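Telomerase reverse transcriptase (Candida tropicalis MYA-3404, PDB 6ZD1) probably lengthens telomeres as a reverse transcriptase, adding simple DNA repeats to chromosome ends by copying a template within the RNA component of telomerase. Local coordinates at residues Leu597-Leu602 with Ile657-Arg662; Glu610-Asn615 with Glu671-Cys676; Cys676-Ile681 with Trp697-Thr702. All coordinates share one frame; numbering follows the deposited sequence.

Contact 1 of 3, residues Leu597-Leu602 with Ile657-Arg662; sequences LSEFLL and IEKFAR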
loop_
_atom_site.group_PDB
_atom_site.type_symbol
_atom_site.label_atom_id
_atom_site.label_comp_id
_atom_site.label_asym_id
_atom_site.label_seq_id
_atom_site.Cartn_x
_atom_site.Cartn_y
_atom_site.Cartn_z
ATOM N N LEU A 597 0.155 -8.115 -1.802
ATOM C CA LEU A 597 -0.484 -7.171 -0.885
ATOM C C LEU A 597 0.503 -6.048 -0.581
ATOM O O LEU A 597 1.125 -5.988 0.480
ATOM C CB LEU A 597 -0.946 -7.878 0.381
ATOM C CG LEU A 597 -1.761 -7.021 1.351
ATOM C CD1 LEU A 597 -3.157 -6.757 0.798
ATOM C CD2 LEU A 597 -1.824 -7.667 2.730
ATOM N N SER A 598 0.638 -5.138 -1.540
ATOM C CA SER A 598 1.596 -4.053 -1.428
ATOM C C SER A 598 1.062 -2.932 -0.539
ATOM O O SER A 598 -0.144 -2.792 -0.319
ATOM C CB SER A 598 1.943 -3.512 -2.809
ATOM O OG SER A 598 2.372 -4.550 -3.671
ATOM N N GLU A 599 1.992 -2.116 -0.034
ATOM C CA GLU A 599 1.627 -1.067 0.913
ATOM C C GLU A 599 0.762 0.014 0.275
ATOM O O GLU A 599 -0.142 0.543 0.933
ATOM C CB GLU A 599 2.889 -0.432 1.506
ATOM C CG GLU A 599 3.711 -1.361 2.387
ATOM C CD GLU A 599 4.974 -0.702 2.924
ATOM O OE1 GLU A 599 5.173 0.509 2.681
ATOM O OE2 GLU A 599 5.770 -1.399 3.591
ATOM N N PHE A 600 0.990 0.333 -1.001
ATOM C CA PHE A 600 0.278 1.447 -1.619
ATOM C C PHE A 600 -1.208 1.162 -1.785
ATOM O O PHE A 600 -1.994 2.107 -1.915
ATOM C CB PHE A 600 0.889 1.791 -2.979
ATOM C CG PHE A 600 1.076 0.606 -3.865
ATOM C CD1 PHE A 600 -0.015 -0.041 -4.417
ATOM C CD2 PHE A 600 2.340 0.130 -4.142
ATOM C CE1 PHE A 600 0.149 -1.141 -5.215
ATOM C CE2 PHE A 600 2.508 -0.968 -4.949
ATOM C CZ PHE A 600 1.402 -1.607 -5.470
ATOM N N LEU A 601 -1.610 -0.107 -1.807
ATOM C CA LEU A 601 -3.017 -0.449 -1.926
ATOM C C LEU A 601 -3.710 -0.529 -0.578
ATOM O O LEU A 601 -4.912 -0.808 -0.526
ATOM C CB LEU A 601 -3.179 -1.767 -2.684
ATOM C CG LEU A 601 -3.058 -1.560 -4.195
ATOM C CD1 LEU A 601 -3.511 -2.781 -4.972
ATOM C CD2 LEU A 601 -3.808 -0.301 -4.650
ATOM N N LEU A 602 -2.980 -0.282 0.505
ATOM C CA LEU A 602 -3.570 -0.049 1.811
ATOM C C LEU A 602 -3.389 1.393 2.254
ATOM O O LEU A 602 -3.815 1.750 3.357
ATOM C CB LEU A 602 -2.956 -1.005 2.841
ATOM C CG LEU A 602 -2.914 -2.467 2.396
ATOM C CD1 LEU A 602 -2.216 -3.328 3.434
ATOM C CD2 LEU A 602 -4.319 -2.980 2.127
ATOM N N ILE A 657 -4.999 -6.899 8.107
ATOM C CA ILE A 657 -5.329 -5.858 9.073
ATOM C C ILE A 657 -4.058 -5.232 9.630
ATOM O O ILE A 657 -3.966 -4.007 9.772
ATOM C CB ILE A 657 -6.225 -6.423 10.189
ATOM C CG1 ILE A 657 -7.555 -6.912 9.610
ATOM C CG2 ILE A 657 -6.493 -5.363 11.238
ATOM C CD1 ILE A 657 -8.361 -5.818 8.943
ATOM N N GLU A 658 -3.048 -6.058 9.917
ATOM C CA GLU A 658 -1.799 -5.548 10.473
ATOM C C GLU A 658 -1.090 -4.634 9.483
ATOM O O GLU A 658 -0.654 -3.532 9.843
ATOM C CB GLU A 658 -0.896 -6.722 10.865
ATOM C CG GLU A 658 0.058 -6.470 12.027
ATOM C CD GLU A 658 1.395 -5.898 11.589
ATOM O OE1 GLU A 658 2.221 -5.570 12.470
ATOM O OE2 GLU A 658 1.622 -5.780 10.367
ATOM N N LYS A 659 -0.993 -5.053 8.220
ATOM C CA LYS A 659 -0.307 -4.219 7.239
ATOM C C LYS A 659 -1.096 -2.951 6.934
ATOM O O LYS A 659 -0.497 -1.903 6.671
ATOM C CB LYS A 659 -0.042 -5.015 5.960
ATOM C CG LYS A 659 0.960 -4.358 5.026
ATOM C CD LYS A 659 1.469 -5.327 3.971
ATOM C CE LYS A 659 2.499 -4.655 3.076
ATOM N NZ LYS A 659 3.134 -5.608 2.123
ATOM N N PHE A 660 -2.431 -3.012 6.996
ATOM C CA PHE A 660 -3.234 -1.808 6.794
ATOM C C PHE A 660 -3.007 -0.799 7.914
ATOM O O PHE A 660 -2.908 0.407 7.661
ATOM C CB PHE A 660 -4.719 -2.160 6.702
ATOM C CG PHE A 660 -5.624 -0.960 6.639
ATOM C CD1 PHE A 660 -6.200 -0.442 7.790
ATOM C CD2 PHE A 660 -5.891 -0.342 5.427
ATOM C CE1 PHE A 660 -7.030 0.670 7.730
ATOM C CE2 PHE A 660 -6.722 0.768 5.360
ATOM C CZ PHE A 660 -7.290 1.275 6.514
ATOM N N ALA A 661 -2.951 -1.270 9.162
ATOM C CA ALA A 661 -2.661 -0.374 10.275
ATOM C C ALA A 661 -1.222 0.123 10.220
ATOM O O ALA A 661 -0.942 1.277 10.566
ATOM C CB ALA A 661 -2.942 -1.077 11.601
ATOM N N ARG A 662 -0.295 -0.736 9.790
ATOM C CA ARG A 662 1.099 -0.325 9.648
ATOM C C ARG A 662 1.233 0.818 8.648
ATOM O O ARG A 662 1.883 1.832 8.930
ATOM C CB ARG A 662 1.950 -1.521 9.213
ATOM C CG ARG A 662 3.097 -1.890 10.148
ATOM C CD ARG A 662 3.679 -3.241 9.751
ATOM N NE ARG A 662 4.064 -3.268 8.341
ATOM C CZ ARG A 662 4.085 -4.365 7.586
ATOM N NH1 ARG A 662 3.731 -5.539 8.096
ATOM N NH2 ARG A 662 4.451 -4.285 6.313
#
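Lys659, on helix 642-664, reaches across to Leu597 and Leu602 in the loop that leads from helix 582-596 to helix 609-637, in the largely helical C-terminal region that in telomerases corresponds to the polymerase thumb. With CG turned opposite the backbone N (chi1 -166°) and the chain extended beyond it, the lysine runs straight at the loop. Its CB and CG lie against Leu602 CD1, CG at 3.7 Å. Lys659 CD touches the carbonyl O of Leu597 and, more loosely, Leu597 CD2. CE passes the side chain of Glu599 at about a right angle, 3.6 Å from Glu599 CG. At the tip, NZ gives a hydrogen bond of 2.6 Å to Leu597 O, lying in the carbonyl plane with a C=O...N angle of 159°, and Glu122 adds a salt bridge to the same ammonium group. The buried charge is thus met by a carboxylate and by the backbone where helix 582-596 has just ended. Leu602 also packs its CB on Phe660 CD2, and its carbonyl O is bonded by Asn664. Nearby, Arg662 NH1 pairs with Glu658 OE2 at 3.1 Å; this oxygen accepts with its syn lone pair and lies 26° out of the guanidinium plane.

Contact 2 of 3, residues Glu610-Asn615 with Glu671-Cys676; sequences ETIREN and EYLLTC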
loop_
_atom_site.group_PDB
_atom_site.type_symbol
_atom_site.label_atom_id
_atom_site.label_comp_id
_atom_site.label_asym_id
_atom_site.label_seq_id
_atom_site.Cartn_x
_atom_site.Cartn_y
_atom_site.Cartn_z
ATOM N N GLU A 610 -13.139 2.430 -0.415
ATOM C CA GLU A 610 -13.705 1.516 -1.401
ATOM C C GLU A 610 -12.626 0.974 -2.325
ATOM O O GLU A 610 -12.698 -0.184 -2.755
ATOM C CB GLU A 610 -14.791 2.214 -2.227
ATOM C CG GLU A 610 -15.933 2.810 -1.421
ATOM C CD GLU A 610 -15.704 4.269 -1.073
ATOM O OE1 GLU A 610 -16.443 4.801 -0.216
ATOM O OE2 GLU A 610 -14.788 4.887 -1.658
ATOM N N THR A 611 -11.612 1.791 -2.625
ATOM C CA THR A 611 -10.487 1.318 -3.422
ATOM C C THR A 611 -9.605 0.375 -2.616
ATOM O O THR A 611 -9.172 -0.664 -3.127
ATOM C CB THR A 611 -9.677 2.506 -3.941
ATOM O OG1 THR A 611 -10.458 3.229 -4.902
ATOM C CG2 THR A 611 -8.384 2.029 -4.594
ATOM N N ILE A 612 -9.332 0.713 -1.352
ATOM C CA ILE A 612 -8.572 -0.197 -0.498
ATOM C C ILE A 612 -9.301 -1.525 -0.377
ATOM O O ILE A 612 -8.705 -2.599 -0.523
ATOM C CB ILE A 612 -8.328 0.428 0.885
ATOM C CG1 ILE A 612 -7.344 1.588 0.785
ATOM C CG2 ILE A 612 -7.804 -0.623 1.852
ATOM C CD1 ILE A 612 -7.110 2.281 2.104
ATOM N N ARG A 613 -10.613 -1.468 -0.147
ATOM C CA ARG A 613 -11.383 -2.689 0.048
ATOM C C ARG A 613 -11.364 -3.548 -1.209
ATOM O O ARG A 613 -11.031 -4.739 -1.153
ATOM C CB ARG A 613 -12.810 -2.328 0.452
ATOM C CG ARG A 613 -13.810 -3.448 0.309
ATOM C CD ARG A 613 -14.806 -3.128 -0.785
ATOM N NE ARG A 613 -15.939 -4.042 -0.760
ATOM C CZ ARG A 613 -17.051 -3.866 -1.465
ATOM N NH1 ARG A 613 -17.174 -2.805 -2.250
ATOM N NH2 ARG A 613 -18.038 -4.747 -1.380
ATOM N N GLU A 614 -11.653 -2.943 -2.366
ATOM C CA GLU A 614 -11.707 -3.709 -3.609
ATOM C C GLU A 614 -10.352 -4.314 -3.962
ATOM O O GLU A 614 -10.294 -5.398 -4.556
ATOM C CB GLU A 614 -12.225 -2.828 -4.748
ATOM C CG GLU A 614 -13.715 -2.514 -4.635
ATOM C CD GLU A 614 -14.189 -1.513 -5.670
ATOM O OE1 GLU A 614 -13.449 -1.266 -6.650
ATOM O OE2 GLU A 614 -15.301 -0.966 -5.501
ATOM N N ASN A 615 -9.256 -3.651 -3.591
ATOM C CA ASN A 615 -7.936 -4.230 -3.829
ATOM C C ASN A 615 -7.723 -5.461 -2.964
ATOM O O ASN A 615 -7.231 -6.491 -3.439
ATOM C CB ASN A 615 -6.852 -3.191 -3.562
ATOM C CG ASN A 615 -6.885 -2.062 -4.560
ATOM O OD1 ASN A 615 -6.973 -2.287 -5.769
ATOM N ND2 ASN A 615 -6.836 -0.835 -4.061
ATOM N N GLU A 671 -12.357 -1.739 11.034
ATOM C CA GLU A 671 -13.669 -2.348 11.218
ATOM C C GLU A 671 -14.371 -2.531 9.879
ATOM O O GLU A 671 -14.834 -3.631 9.554
ATOM C CB GLU A 671 -14.517 -1.490 12.158
ATOM C CG GLU A 671 -14.125 -1.599 13.617
ATOM C CD GLU A 671 -15.033 -2.535 14.384
ATOM O OE1 GLU A 671 -15.925 -2.039 15.104
ATOM O OE2 GLU A 671 -14.868 -3.766 14.253
ATOM N N TYR A 672 -14.438 -1.465 9.079
ATOM C CA TYR A 672 -15.060 -1.569 7.763
ATOM C C TYR A 672 -14.359 -2.621 6.909
ATOM O O TYR A 672 -15.011 -3.385 6.188
ATOM C CB TYR A 672 -15.042 -0.202 7.072
ATOM C CG TYR A 672 -15.584 -0.191 5.654
ATOM C CD1 TYR A 672 -16.950 -0.079 5.409
ATOM C CD2 TYR A 672 -14.728 -0.271 4.560
ATOM C CE1 TYR A 672 -17.447 -0.063 4.113
ATOM C CE2 TYR A 672 -15.216 -0.256 3.262
ATOM C CZ TYR A 672 -16.573 -0.151 3.045
ATOM O OH TYR A 672 -17.054 -0.137 1.754
ATOM N N LEU A 673 -13.032 -2.710 7.017
ATOM C CA LEU A 673 -12.295 -3.656 6.187
ATOM C C LEU A 673 -12.492 -5.085 6.673
ATOM O O LEU A 673 -12.609 -6.010 5.861
ATOM C CB LEU A 673 -10.812 -3.293 6.165
ATOM C CG LEU A 673 -9.969 -3.995 5.098
ATOM C CD1 LEU A 673 -10.498 -3.680 3.705
ATOM C CD2 LEU A 673 -8.506 -3.596 5.223
ATOM N N LEU A 674 -12.536 -5.287 7.992
ATOM C CA LEU A 674 -12.721 -6.634 8.527
ATOM C C LEU A 674 -14.051 -7.227 8.080
ATOM O O LEU A 674 -14.122 -8.407 7.714
ATOM C CB LEU A 674 -12.629 -6.612 10.052
ATOM C CG LEU A 674 -12.749 -7.956 10.773
ATOM C CD1 LEU A 674 -11.733 -8.934 10.223
ATOM C CD2 LEU A 674 -12.567 -7.786 12.275
ATOM N N THR A 675 -15.117 -6.423 8.085
ATOM C CA THR A 675 -16.415 -6.956 7.691
ATOM C C THR A 675 -16.528 -7.118 6.180
ATOM O O THR A 675 -17.208 -8.039 5.714
ATOM C CB THR A 675 -17.544 -6.074 8.230
ATOM O OG1 THR A 675 -17.428 -4.751 7.699
ATOM C CG2 THR A 675 -17.476 -6.012 9.749
ATOM N N CYS A 676 -15.858 -6.264 5.399
ATOM C CA CYS A 676 -15.781 -6.517 3.962
ATOM C C CYS A 676 -15.007 -7.795 3.666
ATOM O O CYS A 676 -15.338 -8.515 2.715
ATOM C CB CYS A 676 -15.137 -5.331 3.242
ATOM S SG CYS A 676 -16.202 -3.884 3.077
#
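This is a sparse helix-helix contact with no hydrogen bond across it, made by helices 609-637 and 670-684 in the C-terminal helical region. The axes of the two segments approach to 10.3 Å and cross at -34° with their N-to-C directions roughly aligned. Arg613 carries most of the contact, through its CA and the aliphatic part of its side chain. Leu673 CD1 lies 3.9 Å from Arg613 CA, and Arg613 CB lies obliquely 4.2 Å from Tyr672 CE2. The chain bends at chi2 (-113°), and its CG touches both CB and SG of Cys676, the sulfur at 3.7 Å. Arg613 NE also comes near that sulfur, but its charged partner is Asp617, one helical turn farther along its own helix. Cys676 SG in turn sits 3.7 Å above one face of the Tyr672 ring, offset toward the rim, so the sulfur touches both ring and arginine chain. Deeper in, Ile612 CG2 and Leu673 CD1 only just meet, at 4.5 Å. Helix 642-664 packs beside both partners: Ile612 rests on its Phe660, and Leu674 on its Ile653. Near the start of helix 609-637, Thr611 and Glu614 are hydrogen-bonded to Asn307, Ser308 and Asn310, where helix 309-326 begins.

Contact 3 of 3, residues Cys676-Ile681 with Trp697-Thr702; sequences CIKITI and WLYTLT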
loop_
_atom_site.group_PDB
_atom_site.type_symbol
_atom_site.label_atom_id
_atom_site.label_comp_id
_atom_site.label_asym_id
_atom_site.label_seq_id
_atom_site.Cartn_x
_atom_site.Cartn_y
_atom_site.Cartn_z
ATOM N N CYS A 676 -15.858 -6.264 5.399
ATOM C CA CYS A 676 -15.781 -6.517 3.962
ATOM C C CYS A 676 -15.007 -7.795 3.666
ATOM O O CYS A 676 -15.338 -8.515 2.715
ATOM C CB CYS A 676 -15.137 -5.331 3.242
ATOM S SG CYS A 676 -16.202 -3.884 3.077
ATOM N N ILE A 677 -13.998 -8.107 4.484
ATOM C CA ILE A 677 -13.261 -9.354 4.312
ATOM C C ILE A 677 -14.166 -10.548 4.588
ATOM O O ILE A 677 -14.161 -11.533 3.841
ATOM C CB ILE A 677 -12.023 -9.372 5.224
ATOM C CG1 ILE A 677 -10.964 -8.392 4.725
ATOM C CG2 ILE A 677 -11.444 -10.771 5.316
ATOM C CD1 ILE A 677 -9.806 -8.244 5.687
ATOM N N LYS A 678 -14.965 -10.475 5.656
ATOM C CA LYS A 678 -15.886 -11.565 5.962
ATOM C C LYS A 678 -16.853 -11.798 4.810
ATOM O O LYS A 678 -17.081 -12.940 4.396
ATOM C CB LYS A 678 -16.658 -11.262 7.246
ATOM C CG LYS A 678 -15.788 -11.121 8.481
ATOM C CD LYS A 678 -16.639 -10.766 9.686
ATOM C CE LYS A 678 -15.802 -10.638 10.942
ATOM N NZ LYS A 678 -16.673 -10.318 12.109
ATOM N N ILE A 679 -17.415 -10.719 4.263
ATOM C CA ILE A 679 -18.366 -10.860 3.165
ATOM C C ILE A 679 -17.680 -11.438 1.934
ATOM O O ILE A 679 -18.211 -12.344 1.278
ATOM C CB ILE A 679 -19.028 -9.505 2.866
ATOM C CG1 ILE A 679 -19.794 -9.025 4.101
ATOM C CG2 ILE A 679 -19.941 -9.613 1.654
ATOM C CD1 ILE A 679 -20.400 -7.652 3.956
ATOM N N THR A 680 -16.482 -10.941 1.612
ATOM C CA THR A 680 -15.752 -11.463 0.458
ATOM C C THR A 680 -15.392 -12.933 0.645
ATOM O O THR A 680 -15.514 -13.735 -0.290
ATOM C CB THR A 680 -14.500 -10.627 0.207
ATOM O OG1 THR A 680 -14.881 -9.267 -0.030
ATOM C CG2 THR A 680 -13.752 -11.151 -1.004
ATOM N N ILE A 681 -14.949 -13.309 1.846
ATOM C CA ILE A 681 -14.601 -14.703 2.100
ATOM C C ILE A 681 -15.842 -15.584 2.020
ATOM O O ILE A 681 -15.806 -16.679 1.445
ATOM C CB ILE A 681 -13.890 -14.822 3.460
ATOM C CG1 ILE A 681 -12.536 -14.113 3.390
ATOM C CG2 ILE A 681 -13.735 -16.281 3.874
ATOM C CD1 ILE A 681 -11.709 -14.229 4.640
ATOM N N TRP A 697 -17.222 -19.312 12.515
ATOM C CA TRP A 697 -15.995 -18.829 13.138
ATOM C C TRP A 697 -15.570 -17.498 12.540
ATOM O O TRP A 697 -15.100 -16.607 13.256
ATOM C CB TRP A 697 -14.874 -19.854 12.975
ATOM C CG TRP A 697 -13.514 -19.274 13.234
ATOM C CD1 TRP A 697 -12.885 -19.181 14.437
ATOM C CD2 TRP A 697 -12.617 -18.702 12.267
ATOM N NE1 TRP A 697 -11.653 -18.589 14.285
ATOM C CE2 TRP A 697 -11.464 -18.288 12.962
ATOM C CE3 TRP A 697 -12.677 -18.503 10.885
ATOM C CZ2 TRP A 697 -10.382 -17.689 12.323
ATOM C CZ3 TRP A 697 -11.597 -17.907 10.250
ATOM C CH2 TRP A 697 -10.467 -17.508 10.970
ATOM N N LEU A 698 -15.725 -17.350 11.224
ATOM C CA LEU A 698 -15.325 -16.115 10.563
ATOM C C LEU A 698 -16.103 -14.928 11.111
ATOM O O LEU A 698 -15.528 -13.865 11.371
ATOM C CB LEU A 698 -15.535 -16.252 9.057
ATOM C CG LEU A 698 -15.269 -15.039 8.175
ATOM C CD1 LEU A 698 -13.777 -14.813 8.043
ATOM C CD2 LEU A 698 -15.918 -15.227 6.814
ATOM N N TYR A 699 -17.402 -15.105 11.341
ATOM C CA TYR A 699 -18.242 -13.992 11.754
ATOM C C TYR A 699 -18.006 -13.573 13.196
ATOM O O TYR A 699 -18.436 -12.481 13.580
ATOM C CB TYR A 699 -19.719 -14.347 11.566
ATOM C CG TYR A 699 -20.155 -14.411 10.121
ATOM C CD1 TYR A 699 -19.290 -14.044 9.099
ATOM C CD2 TYR A 699 -21.437 -14.830 9.777
ATOM C CE1 TYR A 699 -19.681 -14.097 7.780
ATOM C CE2 TYR A 699 -21.838 -14.884 8.454
ATOM C CZ TYR A 699 -20.954 -14.517 7.460
ATOM O OH TYR A 699 -21.337 -14.566 6.137
ATOM N N THR A 700 -17.312 -14.384 13.991
ATOM C CA THR A 700 -17.078 -14.048 15.387
ATOM C C THR A 700 -15.795 -13.254 15.595
ATOM O O THR A 700 -15.467 -12.920 16.739
ATOM C CB THR A 700 -17.041 -15.320 16.243
ATOM O OG1 THR A 700 -17.236 -14.973 17.617
ATOM C CG2 THR A 700 -15.700 -16.018 16.113
ATOM N N LEU A 701 -15.081 -12.921 14.523
ATOM C CA LEU A 701 -13.826 -12.193 14.638
ATOM C C LEU A 701 -14.090 -10.701 14.766
ATOM O O LEU A 701 -14.890 -10.136 14.015
ATOM C CB LEU A 701 -12.939 -12.464 13.425
ATOM C CG LEU A 701 -12.543 -13.919 13.182
ATOM C CD1 LEU A 701 -11.713 -14.030 11.911
ATOM C CD2 LEU A 701 -11.780 -14.466 14.376
ATOM N N THR A 702 -13.403 -10.063 15.712
ATOM C CA THR A 702 -13.487 -8.629 15.942
ATOM C C THR A 702 -12.085 -8.061 16.101
ATOM O O THR A 702 -11.100 -8.794 16.225
ATOM C CB THR A 702 -14.317 -8.295 17.188
ATOM O OG1 THR A 702 -13.737 -8.936 18.332
ATOM C CG2 THR A 702 -15.757 -8.755 17.023
#
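Lys678, on helix 670-684, lies nearest Leu698, with CA atoms 6.5 Å apart, near the C-terminal end of helix 692-699 and ahead of strand 702-703. Its side chain and that of Leu698 run alongside each other, pointing opposite ways, CG to CG at 4.0 Å. The lysine starts with CG opposite its own carbonyl carbon (chi1 -62°) and is then fully extended, which carries CE past Leu698 O and delivers NZ to the turn ahead of the strand. There NZ makes two hydrogen bonds: one of 2.6 Å to Leu701 O, in the carbonyl plane, and a longer one of 3.2 Å to Tyr699 O, from well above that carbonyl's plane (64°). Leu698 CD2 also lies 3.5 Å from Lys678 O; the same methyl makes apolar contact with Ile681 CG2 at 3.8 Å, while Leu698 CD1 meets Ile681 CD1. Ile653 of helix 642-664 touches both Ile681 and Leu698 and extends this apolar patch. Tyr699 brings CE1 to 4.2 Å from Lys678 CB, approaching obliquely, and its hydroxyl is hydrogen-bonded to Thr682. Beyond the turn, Thr702 forms backbone hydrogen bonds with Ile390. A single ammonium group thus bridges two carbonyls near the end of helix 692-699; its positive charge would probably be favoured there by the carbonyl dipoles, and the pair of bonds ties the turn to helix 670-684.

The three contacts form a series through the C-terminal helical region, with centres about 11 Å apart from contact 1 to contact 2 and again from contact 2 to contact 3, and about 18 Å between contacts 1 and 3. The segments of contacts 1 and 2 alternate along the chain, and the two touch, Leu601 O lying 3.7 Å from Ile612 CG1. Contact 3 follows both, shares Cys676 and helix 670-684 with contact 2, and touches it where Leu674 meets Leu701. Helix 642-664 supplies one side of contact 1 and borders contacts 2 and 3. Successive helices are therefore joined into one bundle, which in telomerases corresponds to the thumb of the polymerase.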